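Local coordinates for magnesium and cobalt efflux protein CorC (Pseudomonas aeruginosa, PDB 3LLB), which probably takes part in magnesium and cobalt ion transport, and is represented here by its C-terminal transporter-associated domain, a small alpha-beta unit, at residues V65-A68 against V73-L76; S44-G47 against N53-V56; K4-P7 against F11-K14. One frame throughout, in Å; residues are numbered along the deposited sequence.

In the fold
Read from the N terminus, contact 3 comes first: it closes the short hairpin in which strand 3-5 turns back on strand 11-14 at one margin of the five-stranded antiparallel sheet. Contact 2 follows, closing the loop from the end of helix 38-46 to strand 55-58 at the other margin. Contact 1 comes last and closes the hairpin of strands 61-68 and 73-80. The three loops lie in series, none enclosing or crossing another. Contact 1 is the mediator in space: Val65 pairs with Asn53 and Glu54 of contact 2, and Leu76 pairs with Val13 of contact 3, while contacts 2 and 3, their centres about 18 Å apart, do not touch.

Contact 1: V65-A68 against V73-L76; sequences VLNA and VHLL
Two classic beta bulges, back to back, interrupt the hairpin of strands 61-68 and 73-80, two inner strands of the sheet of the transporter-associated domain. In the first, Leu66 and Asn67 both face Leu75, and their two amides share its carbonyl: Leu66 N lies 2.9 Å from Leu75 O, with Asn67 N as the longer partner. The second repeats the pattern in reverse, with His74 N 2.8 Å from Asn67 O and Leu75 N completing the pair. Each oxygen is thus gripped by two donors, which approach from the same face of its carbonyl plane and are tilted out of that plane.

Val65, Ala68, Val73 and Leu76 share the sheet face that receives helix 38-46, where Phe46, Met43, Val38 and Val42 cover three of them. Within this layer Val65 CG2 meets Leu76 CD2 at 4.2 Å. On the other face Asn67 CB packs against Leu75 CB at 4.0 Å. With CG anti to the backbone N (chi1 -175°), the Asn67 amide slants across the side chain of His74, whose NE2 is hydrogen-bonded to Asp69. The amide and imidazole planes stand 71° apart, and Asn67 OD1 sits at the ring edge, 3.3 Å from His74 CD2.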
ATOM      1  N   VAL A  65       1.037   0.155   7.852  1.00  5.92           N
ATOM      2  CA  VAL A  65       2.319  -0.511   7.696  1.00  6.37           C
ATOM      3  C   VAL A  65       2.397  -1.752   8.587  1.00  5.09           C
ATOM      4  O   VAL A  65       2.334  -1.657   9.818  1.00  8.01           O
ATOM      5  CB  VAL A  65       3.547   0.457   7.945  1.00  5.67           C
ATOM      6  CG1 VAL A  65       4.831  -0.283   7.712  1.00  6.04           C
ATOM      7  CG2 VAL A  65       3.418   1.665   7.039  1.00  7.04           C
ATOM      8  N   LEU A  66       2.496  -2.922   7.979  1.00  5.62           N
ATOM      9  CA  LEU A  66       2.731  -4.176   8.744  1.00  5.40           C
ATOM     10  C   LEU A  66       4.182  -4.528   8.895  1.00  5.49           C
ATOM     11  O   LEU A  66       4.587  -5.107   9.901  1.00  6.35           O
ATOM     12  CB  LEU A  66       1.995  -5.324   8.083  1.00  5.92           C
ATOM     13  CG  LEU A  66       0.482  -5.319   8.026  1.00  6.97           C
ATOM     14  CD1 LEU A  66       0.064  -6.472   7.162  1.00  9.99           C
ATOM     15  CD2 LEU A  66      -0.115  -5.392   9.423  1.00  9.59           C
ATOM     16  N   ASN A  67       4.987  -4.183   7.898  1.00  6.63           N
ATOM     17  CA  ASN A  67       6.412  -4.517   7.891  1.00  5.40           C
ATOM     18  C   ASN A  67       7.201  -3.502   7.110  1.00  5.92           C
ATOM     19  O   ASN A  67       6.848  -3.126   5.963  1.00  6.59           O
ATOM     20  CB  ASN A  67       6.641  -5.940   7.295  1.00  5.74           C
ATOM     21  CG  ASN A  67       8.068  -6.372   7.389  1.00  5.58           C
ATOM     22  OD1 ASN A  67       8.943  -5.719   6.797  1.00  5.95           O
ATOM     23  ND2 ASN A  67       8.346  -7.472   8.147  1.00  3.21           N
ATOM     24  N   ALA A  68       8.210  -2.943   7.746  1.00  5.00           N
ATOM     25  CA  ALA A  68       9.191  -2.119   7.045  1.00  4.78           C
ATOM     26  C   ALA A  68      10.519  -2.419   7.681  1.00  5.57           C
ATOM     27  O   ALA A  68      10.597  -2.727   8.892  1.00  7.05           O
ATOM     28  CB  ALA A  68       8.866  -0.611   7.186  1.00  5.05           C
ATOM     29  N   VAL A  73       9.462   0.077   2.915  1.00  6.99           N
ATOM     30  CA  VAL A  73       8.235  -0.590   3.347  1.00  5.96           C
ATOM     31  C   VAL A  73       8.224  -1.927   2.650  1.00  5.56           C
ATOM     32  O   VAL A  73       8.634  -2.040   1.487  1.00  7.66           O
ATOM     33  CB  VAL A  73       6.988   0.179   3.057  1.00  5.67           C
ATOM     34  CG1 VAL A  73       5.700  -0.532   3.498  1.00  8.08           C
ATOM     35  CG2 VAL A  73       7.062   1.554   3.691  1.00  7.41           C
ATOM     36  N   HIS A  74       7.740  -2.926   3.336  1.00  3.83           N
ATOM     37  CA  HIS A  74       7.592  -4.238   2.720  1.00  4.11           C
ATOM     38  C   HIS A  74       6.138  -4.711   2.557  1.00  4.37           C
ATOM     39  O   HIS A  74       5.788  -5.232   1.501  1.00  5.91           O
ATOM     40  CB  HIS A  74       8.386  -5.288   3.486  1.00  3.94           C
ATOM     41  CG  HIS A  74       9.865  -5.198   3.313  1.00  6.46           C
ATOM     42  ND1 HIS A  74      10.494  -5.484   2.118  1.00  9.31           N
ATOM     43  CD2 HIS A  74      10.842  -4.873   4.185  1.00  5.44           C
ATOM     44  CE1 HIS A  74      11.797  -5.342   2.275  1.00 10.59           C
ATOM     45  NE2 HIS A  74      12.030  -4.975   3.518  1.00  5.43           N
ATOM     46  N   LEU A  75       5.318  -4.561   3.587  1.00  4.48           N
ATOM     47  CA  LEU A  75       3.963  -5.077   3.587  1.00  5.89           C
ATOM     48  C   LEU A  75       3.032  -4.037   4.199  1.00  6.33           C
ATOM     49  O   LEU A  75       3.358  -3.422   5.244  1.00  8.50           O
ATOM     50  CB  LEU A  75       3.903  -6.354   4.435  1.00  5.37           C
ATOM     51  CG  LEU A  75       4.677  -7.615   3.986  1.00  6.31           C
ATOM     52  CD1 LEU A  75       4.678  -8.771   5.026  1.00  7.78           C
ATOM     53  CD2 LEU A  75       4.151  -8.095   2.626  1.00  6.06           C
ATOM     54  N   LEU A  76       1.868  -3.854   3.563  1.00  7.36           N
ATOM     55  CA  LEU A  76       0.819  -2.955   3.973  1.00  7.24           C
ATOM     56  C   LEU A  76      -0.405  -3.801   4.214  1.00  5.86           C
ATOM     57  O   LEU A  76      -0.621  -4.763   3.499  1.00  8.12           O
ATOM     58  CB  LEU A  76       0.524  -1.936   2.858  1.00  8.13           C
ATOM     59  CG  LEU A  76       1.830  -1.168   2.727  1.00  9.79           C
ATOM     60  CD1 LEU A  76       2.252  -1.049   1.354  1.00 11.77           C
ATOM     61  CD2 LEU A  76       1.766   0.097   3.559  1.00 11.16           C
TER

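Contact 2: S44-G47 against N53-V56; sequences SAFG and NEVV
Phe46 swings its ring back beside its own backbone N, CG lying anti to the carbonyl carbon (chi1 -73°), and this carries the ring from the last turn of helix 38-46 over to the start of strand 55-58. Val56 answers with a less common torsion, chi1 65°, which sets CG1 between the backbone N and the carbonyl carbon and turns CG2 toward the helix.

The two branches of Val56 divide the work. CG2 meets Ala45 CB at 3.8 Å, while CG1 lies against the outer end of the ring, 3.9 Å from Phe46 CZ. Between them Val56 CB stands over one face of the Phe46 ring in a CH-pi contact, 4.3 Å from the centroid and displaced toward the rim. The chain entering the strand passes close to the ring as well: Val55 N lies at its edge, in the ring plane, while Glu54 CB is 3.8 Å from Phe46 CZ and Val55 O comes to 3.6 Å from Phe46 CE1. The carboxylate plane of Glu54 is turned 75° against the ring, and its OE2 accepts a hydrogen bond from Lys51 N in the intervening loop. Val65 of strand 61-68 also touches the Phe46 ring.

A helix end is therefore joined to an outer strand through dispersion and CH-pi packing, with the carboxylate engaged by the loop backbone, so the fit depends on shape more than on polar pairing.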
ATOM      1  N   SER A  44       5.520   8.408  -0.237  1.00 19.47           N
ATOM      2  CA  SER A  44       5.304   9.803  -0.577  1.00 19.68           C
ATOM      3  C   SER A  44       4.263  10.450   0.326  1.00 18.36           C
ATOM      4  O   SER A  44       4.455  11.566   0.759  1.00 19.00           O
ATOM      5  CB  SER A  44       4.858   9.891  -2.008  1.00 20.21           C
ATOM      6  OG  SER A  44       3.450   9.719  -2.128  1.00 24.37           O
ATOM      7  N   ALA A  45       3.184   9.731   0.615  1.00 16.45           N
ATOM      8  CA  ALA A  45       2.121  10.195   1.501  1.00 14.94           C
ATOM      9  C   ALA A  45       2.583  10.417   2.936  1.00 14.44           C
ATOM     10  O   ALA A  45       2.238  11.407   3.541  1.00 15.43           O
ATOM     11  CB  ALA A  45       0.964   9.253   1.465  1.00 15.08           C
ATOM     12  N   PHE A  46       3.438   9.555   3.455  1.00 12.83           N
ATOM     13  CA  PHE A  46       4.105   9.766   4.751  1.00 12.59           C
ATOM     14  C   PHE A  46       5.172  10.875   4.666  1.00 11.19           C
ATOM     15  O   PHE A  46       5.308  11.670   5.588  1.00 11.04           O
ATOM     16  CB  PHE A  46       4.774   8.458   5.289  1.00 11.62           C
ATOM     17  CG  PHE A  46       3.802   7.422   5.811  1.00 12.18           C
ATOM     18  CD1 PHE A  46       2.988   7.706   6.882  1.00 14.28           C
ATOM     19  CD2 PHE A  46       3.709   6.160   5.225  1.00 12.86           C
ATOM     20  CE1 PHE A  46       2.091   6.766   7.364  1.00 15.73           C
ATOM     21  CE2 PHE A  46       2.786   5.184   5.712  1.00 14.69           C
ATOM     22  CZ  PHE A  46       1.987   5.493   6.788  1.00 15.62           C
ATOM     23  N   GLY A  47       5.957  10.905   3.581  1.00 10.35           N
ATOM     24  CA  GLY A  47       7.105  11.817   3.477  1.00 11.07           C
ATOM     25  C   GLY A  47       8.303  11.418   4.302  1.00 10.64           C
ATOM     26  O   GLY A  47       9.226  12.199   4.472  1.00 10.78           O
ATOM     27  N   ASN A  53       2.805  -0.042  11.985  1.00 10.70           N
ATOM     28  CA  ASN A  53       1.547   0.465  12.538  1.00 10.78           C
ATOM     29  C   ASN A  53       1.254   1.931  12.218  1.00 10.08           C
ATOM     30  O   ASN A  53       0.242   2.444  12.619  1.00 11.28           O
ATOM     31  CB  ASN A  53       1.401   0.156  14.010  1.00 11.66           C
ATOM     32  CG  ASN A  53       1.216  -1.290  14.270  1.00 14.47           C
ATOM     33  OD1 ASN A  53       0.681  -2.034  13.434  1.00 19.52           O
ATOM     34  ND2 ASN A  53       1.661  -1.722  15.423  1.00 16.80           N
ATOM     35  N   GLU A  54       2.150   2.615  11.514  1.00  9.21           N
ATOM     36  CA  GLU A  54       1.802   3.896  10.911  1.00  9.64           C
ATOM     37  C   GLU A  54       0.709   3.653   9.852  1.00  9.54           C
ATOM     38  O   GLU A  54       0.682   2.632   9.183  1.00  9.41           O
ATOM     39  CB  GLU A  54       3.031   4.566  10.297  1.00  8.72           C
ATOM     40  CG  GLU A  54       4.058   4.966  11.357  1.00 11.87           C
ATOM     41  CD  GLU A  54       5.100   5.973  10.897  1.00 15.12           C
ATOM     42  OE1 GLU A  54       4.733   6.995  10.274  1.00 16.66           O
ATOM     43  OE2 GLU A  54       6.289   5.774  11.240  1.00 18.49           O
ATOM     44  N   VAL A  55      -0.228   4.586   9.762  1.00 10.35           N
ATOM     45  CA  VAL A  55      -1.359   4.481   8.866  1.00 11.96           C
ATOM     46  C   VAL A  55      -1.504   5.745   8.002  1.00 11.40           C
ATOM     47  O   VAL A  55      -1.278   6.873   8.478  1.00 11.37           O
ATOM     48  CB  VAL A  55      -2.667   4.308   9.694  1.00 12.24           C
ATOM     49  CG1 VAL A  55      -3.881   4.394   8.813  1.00 15.67           C
ATOM     50  CG2 VAL A  55      -2.647   3.002  10.459  1.00 14.94           C
ATOM     51  N   VAL A  56      -1.842   5.578   6.719  1.00 11.24           N
ATOM     52  CA  VAL A  56      -2.249   6.697   5.867  1.00 10.63           C
ATOM     53  C   VAL A  56      -3.514   6.295   5.102  1.00 11.30           C
ATOM     54  O   VAL A  56      -3.680   5.139   4.710  1.00 11.23           O
ATOM     55  CB  VAL A  56      -1.091   7.136   4.961  1.00 10.15           C
ATOM     56  CG1 VAL A  56      -0.672   6.075   3.933  1.00 12.42           C
ATOM     57  CG2 VAL A  56      -1.421   8.498   4.337  1.00 12.96           C
TER

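Contact 3: K4-P7 against F11-K14; sequences KPLP and FIVK
Backbone pairing comes first in the hairpin of strands 3-5 and 11-14, where Lys4 and Ile12 form an antiparallel hydrogen-bonded pair. Lys4 N reaches Ile12 O at 2.8 Å and Ile12 N returns to Lys4 O at 2.9 Å, each donor lying in the carbonyl plane of its acceptor. Lys4 O also receives a CA-H...O contact from Phe11 CA, 3.4 Å away. The next pair, Pro5 with Phe11, is non-hydrogen-bonded, a suitable place for proline, which has no amide hydrogen to give.

Aliphatic packing gathers around Ile12. Its CG1 lies anti to the carbonyl carbon (chi1 -53°), and from there the CD1 methyl runs out beside the stem of Lys4, 3.9 Å from Lys4 CD, the two side chains lying side by side and pointing the same way. Leu6 crosses Ile12 at about a right angle, so that both its methyls meet the isoleucine: Leu6 CD1 is 3.9 Å from Ile12 CG1, and Leu6 CD2 is 4.0 Å from Ile12 CD1.

The aromatic contact belongs to the other face. The Phe11 ring approaches Pro5 obliquely, with Phe11 CD1 3.8 Å from Pro5 CA and Phe11 CE1 4.1 Å from Pro5 CB. The same ring packs edge-to-face with Phe26 of helix 19-26, and Val13 beyond it reaches that helix as well.

Two in-plane hydrogen bonds thus set the register of this marginal strand, while apolar contacts on both faces, including the methylenes of a surface lysine, hold it against its neighbour.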
ATOM      1  N   LYS A   4      -2.613 -10.780  -0.559  1.00  7.49           N
ATOM      2  CA  LYS A   4      -3.109 -11.883   0.201  1.00  7.49           C
ATOM      3  C   LYS A   4      -4.413 -11.461   0.868  1.00  6.76           C
ATOM      4  O   LYS A   4      -4.451 -10.568   1.659  1.00  7.70           O
ATOM      5  CB  LYS A   4      -2.042 -12.378   1.228  1.00  8.45           C
ATOM      6  CG  LYS A   4      -2.552 -13.558   1.995  1.00 12.88           C
ATOM      7  CD  LYS A   4      -1.807 -13.795   3.344  1.00 19.16           C
ATOM      8  CE  LYS A   4      -2.452 -14.992   4.125  1.00 23.38           C
ATOM      9  NZ  LYS A   4      -2.550 -14.749   5.640  1.00 28.03           N
ATOM     10  N   PRO A   5      -5.528 -12.067   0.490  1.00  6.82           N
ATOM     11  CA  PRO A   5      -6.806 -11.763   1.099  1.00  5.56           C
ATOM     12  C   PRO A   5      -6.898 -12.238   2.537  1.00  5.60           C
ATOM     13  O   PRO A   5      -6.427 -13.340   2.884  1.00  6.66           O
ATOM     14  CB  PRO A   5      -7.787 -12.540   0.225  1.00  5.87           C
ATOM     15  CG  PRO A   5      -7.014 -13.680  -0.202  1.00  9.64           C
ATOM     16  CD  PRO A   5      -5.668 -13.065  -0.549  1.00  9.11           C
ATOM     17  N   LEU A   6      -7.502 -11.407   3.353  1.00  5.32           N
ATOM     18  CA  LEU A   6      -7.748 -11.704   4.736  1.00  4.84           C
ATOM     19  C   LEU A   6      -9.255 -11.847   4.965  1.00  4.78           C
ATOM     20  O   LEU A   6     -10.091 -11.239   4.236  1.00  4.44           O
ATOM     21  CB  LEU A   6      -7.172 -10.615   5.628  1.00  5.88           C
ATOM     22  CG  LEU A   6      -5.686 -10.289   5.487  1.00  5.57           C
ATOM     23  CD1 LEU A   6      -5.377  -9.018   6.278  1.00  8.16           C
ATOM     24  CD2 LEU A   6      -4.898 -11.457   5.889  1.00  6.74           C
ATOM     25  N   PRO A   7      -9.648 -12.688   5.959  1.00  5.00           N
ATOM     26  CA  PRO A   7     -11.061 -12.967   6.159  1.00  5.40           C
ATOM     27  C   PRO A   7     -11.899 -11.811   6.722  1.00  5.24           C
ATOM     28  O   PRO A   7     -13.095 -11.859   6.634  1.00  4.96           O
ATOM     29  CB  PRO A   7     -11.065 -14.210   7.080  1.00  6.02           C
ATOM     30  CG  PRO A   7      -9.796 -14.193   7.742  1.00  5.67           C
ATOM     31  CD  PRO A   7      -8.818 -13.533   6.828  1.00  5.58           C
ATOM     32  N   PHE A  11      -6.648  -6.806   3.004  1.00  5.05           N
ATOM     33  CA  PHE A  11      -5.652  -7.465   2.191  1.00  4.46           C
ATOM     34  C   PHE A  11      -4.294  -7.157   2.770  1.00  5.95           C
ATOM     35  O   PHE A  11      -4.105  -6.048   3.314  1.00  7.11           O
ATOM     36  CB  PHE A  11      -5.693  -6.957   0.763  1.00  5.06           C
ATOM     37  CG  PHE A  11      -6.971  -7.281   0.055  1.00  5.32           C
ATOM     38  CD1 PHE A  11      -7.067  -8.444  -0.701  1.00  5.75           C
ATOM     39  CD2 PHE A  11      -8.057  -6.461   0.178  1.00  6.13           C
ATOM     40  CE1 PHE A  11      -8.258  -8.742  -1.347  1.00  6.31           C
ATOM     41  CE2 PHE A  11      -9.287  -6.795  -0.488  1.00  6.33           C
ATOM     42  CZ  PHE A  11      -9.347  -7.893  -1.204  1.00  8.74           C
ATOM     43  N   ILE A  12      -3.382  -8.112   2.674  1.00  6.30           N
ATOM     44  CA  ILE A  12      -1.943  -7.831   2.793  1.00  7.30           C
ATOM     45  C   ILE A  12      -1.425  -7.543   1.374  1.00  6.97           C
ATOM     46  O   ILE A  12      -1.599  -8.350   0.485  1.00  9.06           O
ATOM     47  CB  ILE A  12      -1.125  -8.960   3.473  1.00  8.38           C
ATOM     48  CG1 ILE A  12      -1.722  -9.336   4.822  1.00  9.21           C
ATOM     49  CG2 ILE A  12       0.302  -8.464   3.666  1.00  8.06           C
ATOM     50  CD1 ILE A  12      -1.077 -10.553   5.450  1.00  9.11           C
ATOM     51  N   VAL A  13      -0.791  -6.388   1.168  1.00  6.64           N
ATOM     52  CA  VAL A  13      -0.284  -5.944  -0.116  1.00  6.59           C
ATOM     53  C   VAL A  13       1.205  -5.733  -0.047  1.00  6.56           C
ATOM     54  O   VAL A  13       1.690  -4.999   0.830  1.00  7.88           O
ATOM     55  CB  VAL A  13      -1.036  -4.669  -0.533  1.00  6.54           C
ATOM     56  CG1 VAL A  13      -0.551  -4.157  -1.850  1.00  7.29           C
ATOM     57  CG2 VAL A  13      -2.565  -4.914  -0.607  1.00  7.33           C
ATOM     58  N   LYS A  14       1.972  -6.364  -0.949  1.00  7.00           N
ATOM     59  CA  LYS A  14       3.418  -6.115  -1.011  1.00  7.23           C
ATOM     60  C   LYS A  14       3.711  -4.684  -1.498  1.00  7.15           C
ATOM     61  O   LYS A  14       3.020  -4.169  -2.413  1.00  6.57           O
ATOM     62  CB  LYS A  14       4.067  -7.124  -1.932  1.00  7.66           C
ATOM     63  CG  LYS A  14       4.168  -8.553  -1.351  1.00  9.37           C
ATOM     64  CD  LYS A  14       4.787  -9.433  -2.373  1.00  9.91           C
ATOM     65  CE  LYS A  14       4.968 -10.818  -1.832  1.00 14.82           C
ATOM     66  NZ  LYS A  14       5.410 -11.777  -2.899  1.00 14.89           N
TER